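Local coordinates for cytolethal distending toxin protein B (Haemophilus ducreyi, PDB 1SR4) that probably cleaves host DNA as the nuclease subunit of a three-part bacterial genotoxin, using a fold like that of deoxyribonuclease I, at residues B[7-12]-B[255-260]; B[37-42]-B[100-105]; B[46-51]-B[82-87]; B[122-127]-B[135-140]. All blocks are in the same frame, centred on the assembly; numbering follows the deposited sequence.

Interaction 1: residues B[7-12]-B[255-260]; sequences VATWNL and VSFVRD
V7 opens the pairing of the first strand of the chain with the last, 255-259, which runs antiparallel beside it at 4.5 Å between the short axes. V7 and F257 form a hydrogen-bonded pair: V7 N gives its hydrogen to F257 O at 3.1 Å in a nearly straight bond, and F257 N returns one to V7 O at 2.7 Å. F257 CG stands anti to its own carbonyl carbon (chi1 -53°), which tips the ring back along its own strand toward T9, with CD2 4.2 Å from V7 CG1. One residue on, A8 faces S256 in a non-hydrogen-bonded pair on the other side of the sheet. The CA atoms of the two come close, and A8 CA sits 3.1 Å from V255 O in a CA-H...O contact. T9 then brings the second hydrogen-bonded pair: T9 N reaches V255 O, and V255 N reaches T9 O at 2.9 Å. The methyl CG2 of T9 does two jobs. It lies alongside V255, 3.8 Å from CB, and it meets the edge of the F257 ring at CE2, 4.0 Å away. With OG1 anti to the T9 backbone N (chi1 -176°), the hydroxyl is turned to Q43, its hydrogen-bond partner. Strand 7-11 runs on to N11, whose side-chain ND2 is hydrogen-bonded to D177 and E44. Strand 39-43 flanks 7-11 on its other edge, in parallel; V7, T9 and F257 pack on strand 171-175 of the second sheet, while W10 turns to helix 20-31.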
loop_
_atom_site.group_PDB
_atom_site.type_symbol
_atom_site.label_atom_id
_atom_site.label_comp_id
_atom_site.label_asym_id
_atom_site.label_seq_id
_atom_site.Cartn_x
_atom_site.Cartn_y
_atom_site.Cartn_z
ATOM N N VAL B 7 7.691 9.734 6.024
ATOM C CA VAL B 7 6.992 8.997 7.069
ATOM C C VAL B 7 5.637 8.566 6.534
ATOM O O VAL B 7 5.039 9.288 5.751
ATOM C CB VAL B 7 6.783 9.893 8.309
ATOM C CG1 VAL B 7 6.011 9.115 9.412
ATOM C CG2 VAL B 7 8.148 10.378 8.831
ATOM N N ALA B 8 5.174 7.379 6.927
ATOM C CA ALA B 8 3.870 6.893 6.468
ATOM C C ALA B 8 3.208 6.104 7.570
ATOM O O ALA B 8 3.841 5.719 8.555
ATOM C CB ALA B 8 4.017 5.999 5.210
ATOM N N THR B 9 1.928 5.847 7.383
ATOM C CA THR B 9 1.167 5.084 8.355
ATOM C C THR B 9 0.128 4.274 7.595
ATOM O O THR B 9 -0.341 4.691 6.531
ATOM C CB THR B 9 0.424 6.025 9.350
ATOM O OG1 THR B 9 -0.248 5.250 10.352
ATOM C CG2 THR B 9 -0.630 6.869 8.600
ATOM N N TRP B 10 -0.209 3.108 8.136
ATOM C CA TRP B 10 -1.227 2.254 7.559
ATOM C C TRP B 10 -1.787 1.354 8.652
ATOM O O TRP B 10 -1.030 0.768 9.419
ATOM C CB TRP B 10 -0.677 1.377 6.426
ATOM C CG TRP B 10 -1.772 0.603 5.724
ATOM C CD1 TRP B 10 -2.986 1.097 5.306
ATOM C CD2 TRP B 10 -1.768 -0.800 5.374
ATOM N NE1 TRP B 10 -3.729 0.088 4.722
ATOM C CE2 TRP B 10 -3.011 -1.081 4.756
ATOM C CE3 TRP B 10 -0.838 -1.837 5.522
ATOM C CZ2 TRP B 10 -3.349 -2.367 4.290
ATOM C CZ3 TRP B 10 -1.172 -3.118 5.051
ATOM C CH2 TRP B 10 -2.418 -3.367 4.445
ATOM N N ASN B 11 -3.114 1.279 8.739
ATOM C CA ASN B 11 -3.747 0.397 9.701
ATOM C C ASN B 11 -3.971 -0.850 8.850
ATOM O O ASN B 11 -4.783 -0.853 7.928
ATOM C CB ASN B 11 -5.097 0.947 10.196
ATOM C CG ASN B 11 -5.737 0.032 11.225
ATOM O OD1 ASN B 11 -5.551 -1.191 11.182
ATOM N ND2 ASN B 11 -6.493 0.602 12.141
ATOM N N LEU B 12 -3.219 -1.893 9.160
ATOM C CA LEU B 12 -3.253 -3.152 8.438
ATOM C C LEU B 12 -4.490 -4.020 8.683
ATOM O O LEU B 12 -4.813 -4.872 7.855
ATOM C CB LEU B 12 -1.962 -3.925 8.782
ATOM C CG LEU B 12 -1.560 -5.231 8.076
ATOM C CD1 LEU B 12 -0.031 -5.247 7.880
ATOM C CD2 LEU B 12 -2.015 -6.461 8.918
ATOM N N VAL B 255 -1.176 6.594 4.442
ATOM C CA VAL B 255 -1.012 8.043 4.362
ATOM C C VAL B 255 0.468 8.379 4.538
ATOM O O VAL B 255 1.117 7.816 5.414
ATOM C CB VAL B 255 -1.810 8.722 5.487
ATOM C CG1 VAL B 255 -1.607 10.252 5.436
ATOM C CG2 VAL B 255 -3.297 8.361 5.343
ATOM N N SER B 256 1.002 9.275 3.710
ATOM C CA SER B 256 2.409 9.635 3.827
ATOM C C SER B 256 2.555 11.098 4.235
ATOM O O SER B 256 1.631 11.897 4.061
ATOM C CB SER B 256 3.124 9.384 2.497
ATOM O OG SER B 256 2.522 10.191 1.503
ATOM N N PHE B 257 3.714 11.433 4.793
ATOM C CA PHE B 257 4.010 12.783 5.259
ATOM C C PHE B 257 5.401 13.048 4.689
ATOM O O PHE B 257 6.376 12.444 5.118
ATOM C CB PHE B 257 4.000 12.798 6.798
ATOM C CG PHE B 257 2.728 12.236 7.385
ATOM C CD1 PHE B 257 1.604 13.039 7.561
ATOM C CD2 PHE B 257 2.621 10.871 7.643
ATOM C CE1 PHE B 257 0.387 12.487 7.977
ATOM C CE2 PHE B 257 1.406 10.307 8.062
ATOM C CZ PHE B 257 0.292 11.105 8.228
ATOM N N VAL B 258 5.461 13.943 3.704
ATOM C CA VAL B 258 6.687 14.251 2.970
ATOM C C VAL B 258 6.872 15.761 2.797
ATOM O O VAL B 258 5.895 16.493 2.655
ATOM C CB VAL B 258 6.617 13.587 1.566
ATOM C CG1 VAL B 258 7.923 13.752 0.811
ATOM C CG2 VAL B 258 6.283 12.096 1.715
ATOM N N ARG B 259 8.125 16.215 2.796
ATOM C CA ARG B 259 8.441 17.636 2.623
ATOM C C ARG B 259 7.841 18.178 1.319
ATOM O O ARG B 259 7.898 17.505 0.285
ATOM C CB ARG B 259 9.959 17.810 2.589
ATOM C CG ARG B 259 10.456 19.246 2.567
ATOM C CD ARG B 259 11.973 19.251 2.613
ATOM N NE ARG B 259 12.528 18.665 1.394
ATOM C CZ ARG B 259 13.566 17.835 1.362
ATOM N NH1 ARG B 259 14.175 17.478 2.490
ATOM N NH2 ARG B 259 14.006 17.367 0.199
ATOM N N ASP B 260 7.269 19.379 1.356
ATOM C CA ASP B 260 6.702 19.964 0.144
ATOM C C ASP B 260 7.838 20.129 -0.868
ATOM O O ASP B 260 8.965 20.462 -0.500
ATOM C CB ASP B 260 6.093 21.351 0.403
ATOM C CG ASP B 260 4.944 21.320 1.398
ATOM O OD1 ASP B 260 4.132 20.381 1.347
ATOM O OD2 ASP B 260 4.841 22.251 2.224
#

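Interaction 2: residues B[37-42]-B[100-105]; sequences ADILMV and IVSRRQ
Strands 39-42 and 100-102 run antiparallel, 166° between their directions, with L40 and V101 as the hydrogen-bonded pair: L40 N to V101 O and V101 N to L40 O, both 2.9 Å. I39 with S102 and M41 with I100 are the non-hydrogen-bonded pairs on either side of it. I39 and I100 lie side by side and point the same way, joined by their CG2 methyls at 3.9 Å; in each the CG2 branch, anti to the backbone N, is the one turned to the other residue. In M41, CG nearly eclipses the backbone N (chi1 6°), and further bends at chi2 and chi3 bring CE to I100, 4.0 Å from CG1. These residues lie inside the two-sheet sandwich of the DNase I-like fold, on the face that M41 shares with V7 and T9 of strand 7-11. L40 and V101 occupy the other face, their CB atoms 4.3 Å apart, and helix 20-31 covers them. Past the strand end, R103 N still reaches back to D38 O at 3.0 Å. A water also donates to D38 O, gives its other hydrogen to S102 OG and accepts from R104 N, tying the turn to D38. The S102 hydroxyl itself donates to R104 O at 2.8 Å, on a lone pair. R103 CG rests 3.4 Å from D38 O. The two charged ends part company: the carboxylate of D38 accepts from K6 N, and the guanidinium of R103 donates to N80.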
loop_
_atom_site.group_PDB
_atom_site.type_symbol
_atom_site.label_atom_id
_atom_site.label_comp_id
_atom_site.label_asym_id
_atom_site.label_seq_id
_atom_site.Cartn_x
_atom_site.Cartn_y
_atom_site.Cartn_z
ATOM N N ALA B 37 8.762 4.789 2.126
ATOM C CA ALA B 37 8.911 5.432 3.427
ATOM C C ALA B 37 10.169 5.022 4.159
ATOM O O ALA B 37 10.596 3.871 4.092
ATOM C CB ALA B 37 7.687 5.136 4.319
ATOM N N ASP B 38 10.754 5.979 4.864
ATOM C CA ASP B 38 11.925 5.732 5.704
ATOM C C ASP B 38 11.431 5.149 7.032
ATOM O O ASP B 38 12.140 4.389 7.710
ATOM C CB ASP B 38 12.635 7.046 6.012
ATOM C CG ASP B 38 13.199 7.689 4.781
ATOM O OD1 ASP B 38 14.074 7.065 4.158
ATOM O OD2 ASP B 38 12.766 8.801 4.437
ATOM N N ILE B 39 10.213 5.545 7.390
ATOM C CA ILE B 39 9.578 5.122 8.627
ATOM C C ILE B 39 8.109 4.909 8.341
ATOM O O ILE B 39 7.441 5.793 7.823
ATOM C CB ILE B 39 9.716 6.211 9.728
ATOM C CG1 ILE B 39 11.202 6.431 10.053
ATOM C CG2 ILE B 39 8.936 5.787 10.976
ATOM C CD1 ILE B 39 11.482 7.648 10.875
ATOM N N LEU B 40 7.611 3.727 8.683
ATOM C CA LEU B 40 6.215 3.396 8.476
ATOM C C LEU B 40 5.570 2.938 9.783
ATOM O O LEU B 40 6.055 1.996 10.406
ATOM C CB LEU B 40 6.109 2.259 7.463
ATOM C CG LEU B 40 4.739 1.580 7.345
ATOM C CD1 LEU B 40 3.729 2.547 6.724
ATOM C CD2 LEU B 40 4.884 0.308 6.484
ATOM N N MET B 41 4.495 3.591 10.206
ATOM C CA MET B 41 3.810 3.148 11.421
ATOM C C MET B 41 2.680 2.209 11.016
ATOM O O MET B 41 1.980 2.451 10.023
ATOM C CB MET B 41 3.234 4.322 12.244
ATOM C CG MET B 41 3.324 5.724 11.650
ATOM S SD MET B 41 4.965 6.486 11.583
ATOM C CE MET B 41 5.691 5.702 13.097
ATOM N N VAL B 42 2.515 1.125 11.774
ATOM C CA VAL B 42 1.474 0.145 11.486
ATOM C C VAL B 42 0.578 -0.081 12.705
ATOM O O VAL B 42 1.063 -0.169 13.833
ATOM C CB VAL B 42 2.088 -1.223 11.090
ATOM C CG1 VAL B 42 0.988 -2.164 10.591
ATOM C CG2 VAL B 42 3.150 -1.039 9.987
ATOM N N ILE B 100 6.547 -0.385 14.136
ATOM C CA ILE B 100 7.165 0.714 13.428
ATOM C C ILE B 100 8.278 0.086 12.612
ATOM O O ILE B 100 9.135 -0.607 13.162
ATOM C CB ILE B 100 7.803 1.780 14.343
ATOM C CG1 ILE B 100 6.739 2.490 15.173
ATOM C CG2 ILE B 100 8.503 2.852 13.460
ATOM C CD1 ILE B 100 7.322 3.476 16.189
ATOM N N VAL B 101 8.245 0.307 11.300
ATOM C CA VAL B 101 9.289 -0.208 10.412
ATOM C C VAL B 101 10.172 0.990 10.092
ATOM O O VAL B 101 9.672 2.041 9.707
ATOM C CB VAL B 101 8.725 -0.745 9.072
ATOM C CG1 VAL B 101 9.884 -1.304 8.213
ATOM C CG2 VAL B 101 7.670 -1.818 9.333
ATOM N N SER B 102 11.480 0.817 10.237
ATOM C CA SER B 102 12.422 1.889 9.984
ATOM C C SER B 102 13.655 1.382 9.239
ATOM O O SER B 102 14.161 0.287 9.518
ATOM C CB SER B 102 12.854 2.491 11.327
ATOM O OG SER B 102 13.709 3.601 11.140
ATOM N N ARG B 103 14.148 2.182 8.302
ATOM C CA ARG B 103 15.357 1.821 7.560
ATOM C C ARG B 103 16.533 1.917 8.531
ATOM O O ARG B 103 17.439 1.090 8.509
ATOM C CB ARG B 103 15.634 2.797 6.409
ATOM C CG ARG B 103 14.466 3.156 5.527
ATOM C CD ARG B 103 14.050 2.047 4.579
ATOM N NE ARG B 103 15.145 1.174 4.175
ATOM C CZ ARG B 103 15.047 0.267 3.205
ATOM N NH1 ARG B 103 13.914 0.137 2.531
ATOM N NH2 ARG B 103 16.063 -0.550 2.948
ATOM N N ARG B 104 16.506 2.939 9.382
ATOM C CA ARG B 104 17.576 3.163 10.333
ATOM C C ARG B 104 17.274 2.626 11.728
ATOM O O ARG B 104 16.137 2.637 12.180
ATOM C CB ARG B 104 17.887 4.658 10.386
ATOM C CG ARG B 104 18.489 5.175 9.091
ATOM C CD ARG B 104 18.495 6.696 9.009
ATOM N NE ARG B 104 19.396 7.297 9.983
ATOM C CZ ARG B 104 19.566 8.605 10.128
ATOM N NH1 ARG B 104 18.893 9.454 9.353
ATOM N NH2 ARG B 104 20.399 9.062 11.055
ATOM N N GLN B 105 18.305 2.145 12.411
ATOM C CA GLN B 105 18.107 1.613 13.752
ATOM C C GLN B 105 17.693 2.702 14.744
ATOM O O GLN B 105 18.171 3.828 14.660
ATOM C CB GLN B 105 19.387 0.951 14.228
ATOM C CG GLN B 105 19.215 0.254 15.541
ATOM C CD GLN B 105 20.349 -0.681 15.816
ATOM O OE1 GLN B 105 21.518 -0.319 15.652
ATOM N NE2 GLN B 105 20.021 -1.898 16.235
HETATM O O HOH W 1 14.623 5.365 9.116
#

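Interaction 3: residues B[46-51]-B[82-87]; sequences GSLPSS and VYIYYS
A loop leaving one strand of the larger sheet of the DNase I-like sandwich folds back here over a face of another: residues 46-51 follow strand 39-43 and cover strand 81-87. L48 and Y86 carry the contact. The branched end of L48 lies over the phenol in a CH-pi arrangement, CG 3.7 Å from the ring centroid and only 7° off the normal. Both methyls lie on this face, L48 CD2 over the CD1 side, 3.5 Å from Y86 CD1, and L48 CD1 close to CG, CB and CD2 of Y86. The two side chains run past each other in opposite directions, the tyrosine reaching toward G46. CG of Y86 is anti to its backbone N (chi1 179°), and this carries the hydroxyl out to G46, whose carbonyl oxygen also accepts from N97. Two residues earlier in the strand, I84 CG2 touches L48 CD2 at 3.9 Å, and the end of I84, CD1, meets the CD corner of the P49 ring. W23 of helix 20-31 touches both L48 and P49. G46 O lies at the edge of the Y86 ring, in its plane, and accepts the hydrogen of Y86 OH at 2.8 Å.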
loop_
_atom_site.group_PDB
_atom_site.type_symbol
_atom_site.label_atom_id
_atom_site.label_comp_id
_atom_site.label_asym_id
_atom_site.label_seq_id
_atom_site.Cartn_x
_atom_site.Cartn_y
_atom_site.Cartn_z
ATOM N N GLY B 46 -1.072 -7.451 13.818
ATOM C CA GLY B 46 -1.153 -8.898 13.885
ATOM C C GLY B 46 0.240 -9.436 14.178
ATOM O O GLY B 46 0.970 -8.865 15.001
ATOM N N SER B 47 0.598 -10.540 13.519
ATOM C CA SER B 47 1.916 -11.164 13.655
ATOM C C SER B 47 2.872 -10.495 12.671
ATOM O O SER B 47 2.438 -9.977 11.632
ATOM C CB SER B 47 1.852 -12.663 13.302
ATOM O OG SER B 47 1.155 -13.404 14.284
ATOM N N LEU B 48 4.167 -10.504 12.973
ATOM C CA LEU B 48 5.127 -9.899 12.039
ATOM C C LEU B 48 5.313 -10.842 10.865
ATOM O O LEU B 48 4.848 -11.979 10.909
ATOM C CB LEU B 48 6.482 -9.674 12.720
ATOM C CG LEU B 48 6.535 -8.595 13.808
ATOM C CD1 LEU B 48 7.984 -8.367 14.260
ATOM C CD2 LEU B 48 5.958 -7.294 13.248
ATOM N N PRO B 49 5.984 -10.382 9.787
ATOM C CA PRO B 49 6.196 -11.271 8.640
ATOM C C PRO B 49 6.906 -12.510 9.192
ATOM O O PRO B 49 7.733 -12.386 10.099
ATOM C CB PRO B 49 7.111 -10.445 7.738
ATOM C CG PRO B 49 6.660 -9.015 8.030
ATOM C CD PRO B 49 6.531 -9.033 9.530
ATOM N N SER B 50 6.606 -13.693 8.663
ATOM C CA SER B 50 7.245 -14.903 9.185
ATOM C C SER B 50 8.763 -14.884 9.013
ATOM O O SER B 50 9.469 -15.522 9.777
ATOM C CB SER B 50 6.669 -16.160 8.514
ATOM O OG SER B 50 6.938 -16.142 7.123
ATOM N N SER B 51 9.278 -14.146 8.032
ATOM C CA SER B 51 10.728 -14.120 7.848
ATOM C C SER B 51 11.456 -13.094 8.727
ATOM O O SER B 51 12.693 -13.020 8.707
ATOM C CB SER B 51 11.080 -13.875 6.379
ATOM O OG SER B 51 10.798 -12.543 6.035
ATOM N N VAL B 82 15.265 -3.743 6.773
ATOM C CA VAL B 82 14.599 -2.732 7.579
ATOM C C VAL B 82 14.484 -3.298 8.986
ATOM O O VAL B 82 14.524 -4.520 9.183
ATOM C CB VAL B 82 13.167 -2.373 7.092
ATOM C CG1 VAL B 82 13.248 -1.629 5.745
ATOM C CG2 VAL B 82 12.300 -3.626 7.004
ATOM N N TYR B 83 14.372 -2.408 9.963
ATOM C CA TYR B 83 14.190 -2.820 11.342
ATOM C C TYR B 83 12.693 -2.726 11.613
ATOM O O TYR B 83 11.999 -1.910 10.998
ATOM C CB TYR B 83 14.900 -1.848 12.290
ATOM C CG TYR B 83 16.397 -1.952 12.287
ATOM C CD1 TYR B 83 17.056 -2.899 13.081
ATOM C CD2 TYR B 83 17.165 -1.102 11.491
ATOM C CE1 TYR B 83 18.444 -2.990 13.082
ATOM C CE2 TYR B 83 18.561 -1.188 11.480
ATOM C CZ TYR B 83 19.191 -2.128 12.270
ATOM O OH TYR B 83 20.564 -2.227 12.224
ATOM N N ILE B 84 12.187 -3.565 12.506
ATOM C CA ILE B 84 10.786 -3.453 12.893
ATOM C C ILE B 84 10.741 -3.416 14.415
ATOM O O ILE B 84 11.292 -4.303 15.063
ATOM C CB ILE B 84 9.892 -4.653 12.467
ATOM C CG1 ILE B 84 9.948 -4.881 10.947
ATOM C CG2 ILE B 84 8.427 -4.353 12.896
ATOM C CD1 ILE B 84 9.150 -6.128 10.461
ATOM N N TYR B 85 10.097 -2.391 14.981
ATOM C CA TYR B 85 9.937 -2.276 16.439
ATOM C C TYR B 85 8.480 -2.680 16.653
ATOM O O TYR B 85 7.552 -2.039 16.161
ATOM C CB TYR B 85 10.246 -0.857 16.879
ATOM C CG TYR B 85 11.708 -0.570 16.659
ATOM C CD1 TYR B 85 12.666 -1.019 17.575
ATOM C CD2 TYR B 85 12.153 0.014 15.468
ATOM C CE1 TYR B 85 14.032 -0.909 17.306
ATOM C CE2 TYR B 85 13.520 0.132 15.191
ATOM C CZ TYR B 85 14.455 -0.340 16.115
ATOM O OH TYR B 85 15.814 -0.295 15.821
ATOM N N TYR B 86 8.308 -3.776 17.374
ATOM C CA TYR B 86 7.009 -4.411 17.562
ATOM C C TYR B 86 6.503 -4.437 19.004
ATOM O O TYR B 86 7.205 -4.878 19.914
ATOM C CB TYR B 86 7.169 -5.831 17.005
ATOM C CG TYR B 86 5.995 -6.780 17.077
ATOM C CD1 TYR B 86 4.778 -6.475 16.463
ATOM C CD2 TYR B 86 6.153 -8.052 17.637
ATOM C CE1 TYR B 86 3.746 -7.419 16.392
ATOM C CE2 TYR B 86 5.124 -9.009 17.571
ATOM C CZ TYR B 86 3.927 -8.683 16.942
ATOM O OH TYR B 86 2.923 -9.630 16.852
ATOM N N SER B 87 5.284 -3.962 19.201
ATOM C CA SER B 87 4.674 -3.951 20.518
ATOM C C SER B 87 3.460 -4.870 20.432
ATOM O O SER B 87 2.419 -4.494 19.900
ATOM C CB SER B 87 4.257 -2.533 20.890
ATOM O OG SER B 87 3.533 -2.543 22.106
#

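Interaction 4: residues B[122-127]-B[135-140]; sequences RPAVGI and FTVHAL
R122 grips the backbone of H138 through NE, which donates to H138 O at 2.7 Å from a position tilted 31° out of the carbonyl plane. NH2 adds weak bonds to A139 O, at 3.0 Å, and to H138 O. A bend at chi3 (-78°) brings NE over the rim of one face of the H138 imidazole, 3.4 Å above it, the guanidinium and ring planes inclined by 47°. A water accepts from R122 N and donates to H138 O; a second water links P123 O with H138 N, bridging the strands where direct pairing has stopped. R122 NH2 also makes a salt bridge to D11 of the chain of cytolethal distending toxin protein C, so this end of the hairpin belongs to the subunit interface. Inward, V125 and T136 form the hydrogen-bonded pair, T136 N to V125 O at 2.8 Å and V125 N to T136 O at 3.2 Å. Beyond it G126, with no side chain, lets the F135 ring lie close to the backbone, CD1 3.5 Å from G126 N. A124 CB fits between V137 CG1, 3.6 Å away, and F135 CD1. Strands 108-112 and 171-175 flank this antiparallel hairpin within its sheet; A124, F135 and V137 pack on helix 147-159, while V125 and T136 face strand 98-102 of the other sheet.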
loop_
_atom_site.group_PDB
_atom_site.type_symbol
_atom_site.label_atom_id
_atom_site.label_comp_id
_atom_site.label_asym_id
_atom_site.label_seq_id
_atom_site.Cartn_x
_atom_site.Cartn_y
_atom_site.Cartn_z
ATOM N N ARG B 122 -4.706 2.138 24.218
ATOM C CA ARG B 122 -3.370 1.702 23.802
ATOM C C ARG B 122 -2.372 2.862 23.906
ATOM O O ARG B 122 -2.699 4.018 23.579
ATOM C CB ARG B 122 -3.426 1.204 22.357
ATOM C CG ARG B 122 -4.330 -0.020 22.149
ATOM C CD ARG B 122 -4.668 -0.197 20.667
ATOM N NE ARG B 122 -5.703 0.729 20.205
ATOM C CZ ARG B 122 -7.008 0.578 20.436
ATOM N NH1 ARG B 122 -7.451 -0.463 21.126
ATOM N NH2 ARG B 122 -7.878 1.458 19.952
ATOM N N PRO B 123 -1.142 2.576 24.355
ATOM C CA PRO B 123 -0.139 3.633 24.483
ATOM C C PRO B 123 0.481 4.018 23.151
ATOM O O PRO B 123 0.347 3.303 22.154
ATOM C CB PRO B 123 0.898 3.006 25.416
ATOM C CG PRO B 123 0.897 1.561 24.947
ATOM C CD PRO B 123 -0.599 1.273 24.804
ATOM N N ALA B 124 1.155 5.158 23.123
ATOM C CA ALA B 124 1.841 5.558 21.904
ATOM C C ALA B 124 3.183 4.832 22.023
ATOM O O ALA B 124 3.759 4.767 23.123
ATOM C CB ALA B 124 2.053 7.072 21.874
ATOM N N VAL B 125 3.671 4.267 20.921
ATOM C CA VAL B 125 4.952 3.559 20.926
ATOM C C VAL B 125 5.816 4.295 19.911
ATOM O O VAL B 125 5.368 4.577 18.799
ATOM C CB VAL B 125 4.762 2.080 20.511
ATOM C CG1 VAL B 125 6.113 1.351 20.463
ATOM C CG2 VAL B 125 3.832 1.389 21.509
ATOM N N GLY B 126 7.046 4.628 20.285
ATOM C CA GLY B 126 7.879 5.371 19.354
ATOM C C GLY B 126 9.368 5.125 19.410
ATOM O O GLY B 126 9.892 4.496 20.338
ATOM N N ILE B 127 10.057 5.628 18.395
ATOM C CA ILE B 127 11.496 5.486 18.321
ATOM C C ILE B 127 12.149 6.818 17.995
ATOM O O ILE B 127 11.605 7.661 17.258
ATOM C CB ILE B 127 11.927 4.464 17.241
ATOM C CG1 ILE B 127 11.401 4.911 15.870
ATOM C CG2 ILE B 127 11.442 3.066 17.619
ATOM C CD1 ILE B 127 11.877 4.059 14.698
ATOM N N PHE B 135 6.273 8.387 16.710
ATOM C CA PHE B 135 5.328 7.502 17.398
ATOM C C PHE B 135 4.223 6.956 16.487
ATOM O O PHE B 135 3.795 7.616 15.541
ATOM C CB PHE B 135 4.613 8.254 18.533
ATOM C CG PHE B 135 5.497 8.649 19.682
ATOM C CD1 PHE B 135 5.617 7.821 20.796
ATOM C CD2 PHE B 135 6.181 9.864 19.667
ATOM C CE1 PHE B 135 6.407 8.198 21.882
ATOM C CE2 PHE B 135 6.972 10.260 20.740
ATOM C CZ PHE B 135 7.088 9.428 21.854
ATOM N N THR B 136 3.756 5.757 16.813
ATOM C CA THR B 136 2.639 5.137 16.123
ATOM C C THR B 136 1.524 5.079 17.188
ATOM O O THR B 136 1.772 4.701 18.329
ATOM C CB THR B 136 2.965 3.679 15.619
ATOM O OG1 THR B 136 1.801 3.121 14.993
ATOM C CG2 THR B 136 3.364 2.760 16.771
ATOM N N VAL B 137 0.312 5.489 16.827
ATOM C CA VAL B 137 -0.813 5.446 17.752
ATOM C C VAL B 137 -2.037 4.826 17.119
ATOM O O VAL B 137 -2.205 4.818 15.892
ATOM C CB VAL B 137 -1.262 6.847 18.238
ATOM C CG1 VAL B 137 -0.166 7.492 19.044
ATOM C CG2 VAL B 137 -1.676 7.711 17.025
ATOM N N HIS B 138 -2.892 4.302 17.981
ATOM C CA HIS B 138 -4.147 3.723 17.564
ATOM C C HIS B 138 -5.120 4.085 18.678
ATOM O O HIS B 138 -5.252 3.352 19.660
ATOM C CB HIS B 138 -4.038 2.201 17.411
ATOM C CG HIS B 138 -5.298 1.567 16.907
ATOM N ND1 HIS B 138 -5.410 0.219 16.649
ATOM C CD2 HIS B 138 -6.507 2.105 16.616
ATOM C CE1 HIS B 138 -6.629 -0.047 16.218
ATOM N NE2 HIS B 138 -7.316 1.081 16.186
ATOM N N ALA B 139 -5.789 5.228 18.534
ATOM C CA ALA B 139 -6.731 5.697 19.554
ATOM C C ALA B 139 -8.008 4.861 19.583
ATOM O O ALA B 139 -8.305 4.102 18.641
ATOM C CB ALA B 139 -7.064 7.176 19.320
ATOM N N LEU B 140 -8.776 5.020 20.657
ATOM C CA LEU B 140 -10.019 4.279 20.838
ATOM C C LEU B 140 -11.041 4.537 19.735
ATOM O O LEU B 140 -11.209 5.669 19.281
ATOM C CB LEU B 140 -10.622 4.610 22.216
ATOM C CG LEU B 140 -9.765 4.160 23.417
ATOM C CD1 LEU B 140 -10.163 4.904 24.699
ATOM C CD2 LEU B 140 -9.930 2.648 23.601
HETATM O O HOH W 2 -6.240 3.702 22.422
HETATM O O HOH W 3 -1.807 4.035 20.706
#

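Overall arrangement
Interactions 1, 2 and 3 all reach the larger sheet, and interaction 4 pairs two strands of the smaller one. Interaction 1 joins the first and last strands and encloses the other three; interaction 3 is nested within interaction 2, and interaction 4 follows both. Centres of interactions 1 and 2 lie about 10 Å apart, with strands 7-11 and 39-43 as neighbours; those of 2 and 3 are about 11 Å apart, through neighbouring strands 98-102 and 81-87. Interactions 1 and 2 thus knit the middle of the larger sheet. Its M41 and I100 face packs on the hairpin of interaction 4, about 14 Å from interaction 2 between centres, whose R122 end meets the protein C subunit.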